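Local coordinates for attaching and effacing protein, pathogenesis factor (Escherichia coli, PDB 4E9L) that is an adhesin of the intimin/invasin family, represented here by a piece containing immunoglobulin-like domains that probably belong to its surface-displayed part, at residues Ala115-Ala118 with Asn119-Val123; Thr147-Gly150 with Asp151-Thr155; Glu293-Ser296 with Ala297-Thr300; Thr307-Val310 with Lys311-Thr314. All blocks are in the same frame, centred on the assembly; numbering follows the deposited sequence.

Interaction 1 of 4, residues Ala115-Ala118 with Asn119-Val123; sequences AKDA and NDNPV
D117 and N121 hold this tight reversal together, and most of the work is done by the carboxylate of D117. Its CG sits between the backbone N and the carbonyl carbon (chi1 68°), which swings the group over the turn that follows. There D117 OD1 takes two backbone donors from opposite faces of the carboxylate plane: N119 N at 2.9 Å and N121 N at 3.0 Å. D117 OD2 offers its syn lone pair to N121 ND2, 3.0 Å away and close to the amide's own plane, although the two flat groups are twisted 63° against each other. G87 N also reaches D117 OD2, so both oxygens are occupied and the carboxylate has little freedom to rotate.

On another side of the loop K116 runs out as an extended chain. Its CD lies 3.7 Å from D120 O, and one water links K116 NZ to that same D120 O. V123 points back at the first limb, its CG2 packing 3.5 Å from D117 N. The backbone closes the turn, with D120 N bonded to D117 O and D117 N bonded to N121 O.

D120 has a positive phi (68°). With the bonds just described, this is the pattern of a type I turn followed by a G1-type beta bulge, its first residue also forming an Asx turn through N119 N.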
# COMPACT_ATOMS: atom_id res chain seq x y z
N ALA A 115 39.72 -27.43 10.56
CA ALA A 115 40.60 -27.98 9.53
C ALA A 115 41.07 -29.36 9.95
O ALA A 115 41.66 -29.53 11.02
CB ALA A 115 41.79 -27.05 9.34
N LYS A 116 40.80 -30.35 9.10
CA LYS A 116 41.15 -31.75 9.38
C LYS A 116 41.76 -32.42 8.17
O LYS A 116 41.51 -32.01 7.04
CB LYS A 116 39.89 -32.55 9.78
CG LYS A 116 39.20 -32.11 11.07
CD LYS A 116 38.04 -33.07 11.42
CE LYS A 116 37.07 -32.49 12.42
NZ LYS A 116 36.07 -33.52 12.85
N ASP A 117 42.52 -33.51 8.41
CA ASP A 117 43.07 -34.33 7.34
C ASP A 117 42.05 -35.45 7.08
O ASP A 117 41.00 -35.46 7.73
CB ASP A 117 44.46 -34.86 7.74
CG ASP A 117 44.52 -35.89 8.86
OD1 ASP A 117 43.44 -36.30 9.37
OD2 ASP A 117 45.64 -36.28 9.24
N ALA A 118 42.36 -36.39 6.16
CA ALA A 118 41.43 -37.48 5.86
C ALA A 118 41.17 -38.48 7.01
O ALA A 118 40.21 -39.22 6.95
CB ALA A 118 41.82 -38.21 4.59
N ASN A 119 42.01 -38.48 8.07
CA ASN A 119 41.80 -39.32 9.26
C ASN A 119 41.10 -38.54 10.37
O ASN A 119 41.03 -39.03 11.49
CB ASN A 119 43.14 -39.90 9.77
CG ASN A 119 43.55 -41.23 9.17
OD1 ASN A 119 44.72 -41.49 8.93
ND2 ASN A 119 42.59 -42.12 8.97
N ASP A 120 40.58 -37.32 10.08
CA ASP A 120 39.86 -36.48 11.05
C ASP A 120 40.73 -35.92 12.18
O ASP A 120 40.22 -35.49 13.22
CB ASP A 120 38.58 -37.19 11.57
CG ASP A 120 37.59 -37.51 10.47
OD1 ASP A 120 37.25 -36.60 9.71
OD2 ASP A 120 37.15 -38.67 10.38
N ASN A 121 42.06 -35.93 11.96
CA ASN A 121 43.04 -35.34 12.86
C ASN A 121 43.02 -33.81 12.65
O ASN A 121 42.93 -33.38 11.51
CB ASN A 121 44.47 -35.83 12.53
CG ASN A 121 44.66 -37.31 12.69
OD1 ASN A 121 44.25 -37.90 13.69
ND2 ASN A 121 45.28 -37.95 11.71
N PRO A 122 43.18 -32.99 13.71
CA PRO A 122 43.26 -31.54 13.50
C PRO A 122 44.49 -31.13 12.65
O PRO A 122 45.54 -31.77 12.72
CB PRO A 122 43.38 -30.99 14.92
CG PRO A 122 43.92 -32.11 15.72
CD PRO A 122 43.28 -33.33 15.15
N VAL A 123 44.35 -30.08 11.83
CA VAL A 123 45.42 -29.55 10.98
C VAL A 123 45.79 -28.14 11.46
O VAL A 123 44.93 -27.25 11.48
CB VAL A 123 45.09 -29.60 9.45
CG1 VAL A 123 46.17 -28.88 8.65
CG2 VAL A 123 44.97 -31.04 8.95
O HOH W 1 37.69 -35.14 14.41
O HOH W 2 35.12 -34.95 10.33

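Interaction 2 of 4, residues Thr147-Gly150 with Asp151-Thr155; sequences TDNG and DGTWT
With CG anti to the backbone N (chi1 -179°), D148 lays its carboxylate across W154, whose indole is placed by a chi1 of -65° with CG anti to the carbonyl carbon. The two flat groups are stacked, their planes only 17° apart. D148 CB sits over the six-membered ring, 3.8 Å from its centroid, in a CH-pi contact, and D148 CG lies further toward the rim. The polar ends are fixed from outside: G125 N bonds to D148 OD2, and W154 NE1 donates to V123 O.

D148 and W154 form the non-hydrogen-bonded pair of the antiparallel beta hairpin made by strands 142-148 and 153-159. Next to them T147 and T155 make the hydrogen-bonded pair, and the reversal carries an Asx turn at both D148 and D151. D148 OD1 accepts G150 N at 3.0 Å, while D151 OD1 takes T153 N and also the hydroxyl T153 OG1, 2.6 Å away. One water stitches across the loop, giving to D148 OD1 and T153 O and receiving from G152 N. N149 leans onto the opposing strand, where its OD1 comes within 3.3 Å of T155 CG2, and N149 N bonds to T153 O at 3.0 Å.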
# COMPACT_ATOMS: atom_id res chain seq x y z
N THR A 147 43.29 -16.81 13.06
CA THR A 147 44.11 -17.14 14.23
C THR A 147 44.14 -18.66 14.34
O THR A 147 43.08 -19.28 14.43
CB THR A 147 43.56 -16.48 15.51
OG1 THR A 147 43.78 -15.09 15.43
CG2 THR A 147 44.18 -17.05 16.80
N ASP A 148 45.34 -19.26 14.34
CA ASP A 148 45.52 -20.69 14.52
C ASP A 148 45.37 -20.96 16.03
O ASP A 148 46.24 -20.56 16.81
CB ASP A 148 46.93 -21.12 14.02
CG ASP A 148 47.25 -22.62 14.13
OD1 ASP A 148 46.45 -23.36 14.72
OD2 ASP A 148 48.32 -23.04 13.65
N ASN A 149 44.28 -21.63 16.45
CA ASN A 149 44.06 -21.90 17.88
C ASN A 149 44.83 -23.09 18.42
O ASN A 149 44.77 -23.36 19.62
CB ASN A 149 42.58 -22.03 18.22
CG ASN A 149 41.78 -20.80 17.92
OD1 ASN A 149 40.78 -20.84 17.21
ND2 ASN A 149 42.22 -19.67 18.44
N GLY A 150 45.55 -23.80 17.53
CA GLY A 150 46.36 -24.95 17.88
C GLY A 150 45.59 -26.24 18.12
O GLY A 150 46.18 -27.24 18.50
N ASP A 151 44.28 -26.25 17.83
CA ASP A 151 43.43 -27.42 18.05
C ASP A 151 42.68 -27.87 16.77
O ASP A 151 41.71 -28.64 16.85
CB ASP A 151 42.45 -27.11 19.20
CG ASP A 151 41.50 -25.95 18.95
OD1 ASP A 151 41.69 -25.22 17.94
OD2 ASP A 151 40.57 -25.76 19.76
N GLY A 152 43.11 -27.36 15.62
CA GLY A 152 42.43 -27.64 14.35
C GLY A 152 41.40 -26.57 14.05
O GLY A 152 40.87 -26.52 12.94
N THR A 153 41.08 -25.72 15.04
CA THR A 153 40.17 -24.61 14.79
C THR A 153 40.98 -23.36 14.48
O THR A 153 42.05 -23.14 15.07
CB THR A 153 39.08 -24.39 15.86
OG1 THR A 153 39.67 -23.87 17.05
CG2 THR A 153 38.26 -25.65 16.16
N TRP A 154 40.47 -22.59 13.54
CA TRP A 154 41.01 -21.35 13.03
C TRP A 154 39.89 -20.32 13.12
O TRP A 154 38.76 -20.61 12.71
CB TRP A 154 41.43 -21.56 11.58
CG TRP A 154 42.56 -22.53 11.43
CD1 TRP A 154 42.50 -23.89 11.52
CD2 TRP A 154 43.92 -22.20 11.15
NE1 TRP A 154 43.75 -24.43 11.32
CE2 TRP A 154 44.64 -23.42 11.05
CE3 TRP A 154 44.60 -21.00 10.90
CZ2 TRP A 154 46.00 -23.46 10.76
CZ3 TRP A 154 45.95 -21.04 10.61
CH2 TRP A 154 46.64 -22.26 10.53
N THR A 155 40.16 -19.16 13.70
CA THR A 155 39.07 -18.17 13.87
C THR A 155 39.39 -16.85 13.18
O THR A 155 40.54 -16.42 13.19
CB THR A 155 38.79 -17.94 15.38
OG1 THR A 155 40.00 -17.60 16.02
CG2 THR A 155 38.22 -19.17 16.09
O HOH W 3 41.87 -13.55 14.03
O HOH W 4 44.27 -24.83 14.66

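Interaction 3 of 4, residues Glu293-Ser296 with Ala297-Thr300; sequences EMSS and ANST
S296 to S299 form a type I beta turn, in which S299 N bonds to S296 O at 3.2 Å from well above the carbonyl plane. Just ahead of the turn, S295 contributes both its carbonyl and its hydroxyl. S295 O receives S299 OG at 2.8 Å, a short bond tilted 34° out of the carbonyl plane, and it also takes a weak bond from N298 N. With OG anti to the backbone N (chi1 157°), the S295 hydroxyl comes up beside N298 N and accepts it at 3.2 Å. N298 N is therefore shared between a side-chain and a main-chain acceptor of one residue. The same OG lies 3.6 Å from N298 CB.

M294 reaches the turn by folding its chain at chi2 and chi3, which brings its methyl CE 3.3 Å from S299 OG and 3.8 Å from S299 CB. S299 OG thus gives to S295 O and takes K321 N, with the M294 methyl alongside.

The turn lies in the loop between strand 278-290, in one sheet, and strand 300-303, an edge strand of the next. Besides the bond from K321, D322 O receives N298 ND2, while M294 packs on F318 of strand 313-319, so the loop rests against the end of that strand and the residues just after it.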
# COMPACT_ATOMS: atom_id res chain seq x y z
N GLU A 293 -21.14 6.64 -3.03
CA GLU A 293 -21.90 6.44 -4.27
C GLU A 293 -23.28 7.07 -4.04
O GLU A 293 -23.84 6.93 -2.94
CB GLU A 293 -22.10 4.91 -4.49
CG GLU A 293 -22.70 4.52 -5.83
CD GLU A 293 -22.72 3.03 -6.16
OE1 GLU A 293 -22.44 2.21 -5.26
OE2 GLU A 293 -23.02 2.69 -7.33
N MET A 294 -23.83 7.76 -5.04
CA MET A 294 -25.14 8.38 -4.84
C MET A 294 -26.24 7.36 -4.49
O MET A 294 -26.21 6.21 -4.93
CB MET A 294 -25.51 9.35 -5.97
CG MET A 294 -26.03 8.70 -7.21
SD MET A 294 -27.85 8.64 -7.23
CE MET A 294 -28.24 10.35 -6.99
N SER A 295 -27.15 7.79 -3.64
CA SER A 295 -28.27 6.99 -3.21
C SER A 295 -29.52 7.63 -3.83
O SER A 295 -29.85 8.80 -3.55
CB SER A 295 -28.35 6.97 -1.68
OG SER A 295 -29.66 6.68 -1.21
N SER A 296 -30.20 6.89 -4.69
CA SER A 296 -31.41 7.41 -5.33
C SER A 296 -32.51 7.62 -4.28
O SER A 296 -33.21 8.61 -4.35
CB SER A 296 -31.86 6.51 -6.46
OG SER A 296 -32.13 5.22 -5.94
N ALA A 297 -32.55 6.77 -3.23
CA ALA A 297 -33.52 6.89 -2.12
C ALA A 297 -33.37 8.21 -1.32
O ALA A 297 -34.37 8.75 -0.85
CB ALA A 297 -33.39 5.69 -1.19
N ASN A 298 -32.15 8.73 -1.18
CA ASN A 298 -31.86 9.94 -0.40
C ASN A 298 -31.79 11.19 -1.27
O ASN A 298 -31.58 12.29 -0.77
CB ASN A 298 -30.53 9.75 0.36
CG ASN A 298 -30.64 8.77 1.51
OD1 ASN A 298 -31.73 8.38 1.91
ND2 ASN A 298 -29.51 8.43 2.12
N SER A 299 -31.94 11.01 -2.58
CA SER A 299 -31.82 12.12 -3.52
C SER A 299 -33.20 12.60 -3.95
O SER A 299 -34.15 11.82 -3.86
CB SER A 299 -30.96 11.70 -4.69
OG SER A 299 -29.63 11.47 -4.23
N THR A 300 -33.33 13.89 -4.34
CA THR A 300 -34.64 14.46 -4.72
C THR A 300 -34.55 15.33 -5.97
O THR A 300 -33.54 15.96 -6.21
CB THR A 300 -35.26 15.30 -3.57
OG1 THR A 300 -34.43 16.42 -3.26
CG2 THR A 300 -35.55 14.49 -2.30

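Interaction 4 of 4, residues Thr307-Val310 with Lys311-Thr314; sequences TPTV and KTTT
T309 and T312 meet at one acceptor: T309 O receives both T312 N at 3.2 Å and the hydroxyl T312 OG1 at 2.7 Å. Both donors come from the same face of the carbonyl plane. The backbone donor stands 38° out of it and the hydroxyl is tilted by 26°, so the pair grips the oxygen from one side. T312 OG1 reaches it because the hydroxyl stands between the backbone N and the carbonyl carbon (chi1 67°), facing back along the chain.

Having given its proton to T309 O, the same hydroxyl acts as an acceptor for a water 2.7 Å from T312 OG1. That water in turn receives T309 N at 3.0 Å, so the amide and the carbonyl of T309 are both tied to one threonine hydroxyl, the first through the water and the second directly. The T312 methyl adds a little apolar contact, CG2 lying 3.9 Å from T309 CB. The P308 ring carbon CB lies 4.1 Å from T312 OG1, alongside the hydroxyl.

The other polar ends look elsewhere. K311 bends its chain and sends NZ away from the turn to a salt bridge with E347, and T314 OG1 bonds to D304 OD1. The backbone of T312 pairs with L368, and those of P308 and V310 with A396.

V310 and K311 are the two central residues, K311 with a positive phi. This is a type II beta turn, its last residue reinforcing the turn bond with its own hydroxyl, leading directly into strand 313-319.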
# COMPACT_ATOMS: atom_id res chain seq x y z
N THR A 307 -47.17 22.41 -13.30
CA THR A 307 -48.08 22.46 -14.47
C THR A 307 -47.57 23.48 -15.51
O THR A 307 -48.26 24.46 -15.79
CB THR A 307 -49.54 22.76 -14.05
OG1 THR A 307 -49.62 24.11 -13.57
CG2 THR A 307 -50.09 21.76 -13.01
N PRO A 308 -46.36 23.29 -16.09
CA PRO A 308 -45.86 24.28 -17.06
C PRO A 308 -46.56 24.14 -18.38
O PRO A 308 -47.09 23.08 -18.70
CB PRO A 308 -44.37 23.94 -17.18
CG PRO A 308 -44.33 22.46 -16.93
CD PRO A 308 -45.42 22.16 -15.94
N THR A 309 -46.60 25.21 -19.14
CA THR A 309 -47.23 25.20 -20.46
C THR A 309 -46.23 24.65 -21.47
O THR A 309 -45.01 24.78 -21.26
CB THR A 309 -47.71 26.64 -20.80
OG1 THR A 309 -48.73 26.99 -19.86
CG2 THR A 309 -48.28 26.78 -22.22
N VAL A 310 -46.73 24.01 -22.54
CA VAL A 310 -45.93 23.51 -23.66
C VAL A 310 -44.97 24.62 -24.13
O VAL A 310 -45.35 25.80 -24.13
CB VAL A 310 -46.79 22.99 -24.86
CG1 VAL A 310 -47.45 21.66 -24.52
CG2 VAL A 310 -47.84 24.02 -25.32
N LYS A 311 -43.75 24.23 -24.46
CA LYS A 311 -42.70 25.12 -24.98
C LYS A 311 -42.22 26.26 -24.06
O LYS A 311 -41.54 27.18 -24.54
CB LYS A 311 -43.00 25.61 -26.42
CG LYS A 311 -43.05 24.48 -27.47
CD LYS A 311 -41.72 23.67 -27.56
CE LYS A 311 -40.50 24.49 -27.95
NZ LYS A 311 -39.23 23.73 -27.76
N THR A 312 -42.59 26.23 -22.76
CA THR A 312 -42.11 27.24 -21.81
C THR A 312 -40.99 26.54 -20.99
O THR A 312 -40.59 25.44 -21.34
CB THR A 312 -43.22 27.82 -20.92
OG1 THR A 312 -43.71 26.80 -20.06
CG2 THR A 312 -44.36 28.52 -21.71
N THR A 313 -40.50 27.17 -19.94
CA THR A 313 -39.43 26.58 -19.14
C THR A 313 -39.83 26.46 -17.68
O THR A 313 -40.73 27.16 -17.20
CB THR A 313 -38.13 27.41 -19.23
OG1 THR A 313 -38.39 28.72 -18.76
CG2 THR A 313 -37.53 27.46 -20.65
N THR A 314 -39.14 25.56 -16.98
CA THR A 314 -39.24 25.38 -15.55
C THR A 314 -37.86 25.04 -15.04
O THR A 314 -37.11 24.33 -15.72
CB THR A 314 -40.38 24.40 -15.13
OG1 THR A 314 -40.50 24.49 -13.72
CG2 THR A 314 -40.12 22.94 -15.54
O HOH W 5 -45.30 27.59 -17.97

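Overall arrangement
Each of the four contacts closes a short local loop, and along the chain they follow in series without nesting or crossing. Interaction 1 turns the chain back after strand 108-114, and interaction 2 then joins strands 142-148 and 153-159. These two touch: A115 and G152 pair through their backbones, and P122 packs against D151 and G152, so two loops of one immunoglobulin-like domain meet at the same end. Beyond the intervening domain, interaction 3 leads into strand 300-303 and interaction 4 into its neighbour 313-319. Their centres are about 27 Å apart and they do not touch. Interactions 1 and 4 lie about 108 Å apart, centre to centre, on opposite sides of the elongated chain's centre.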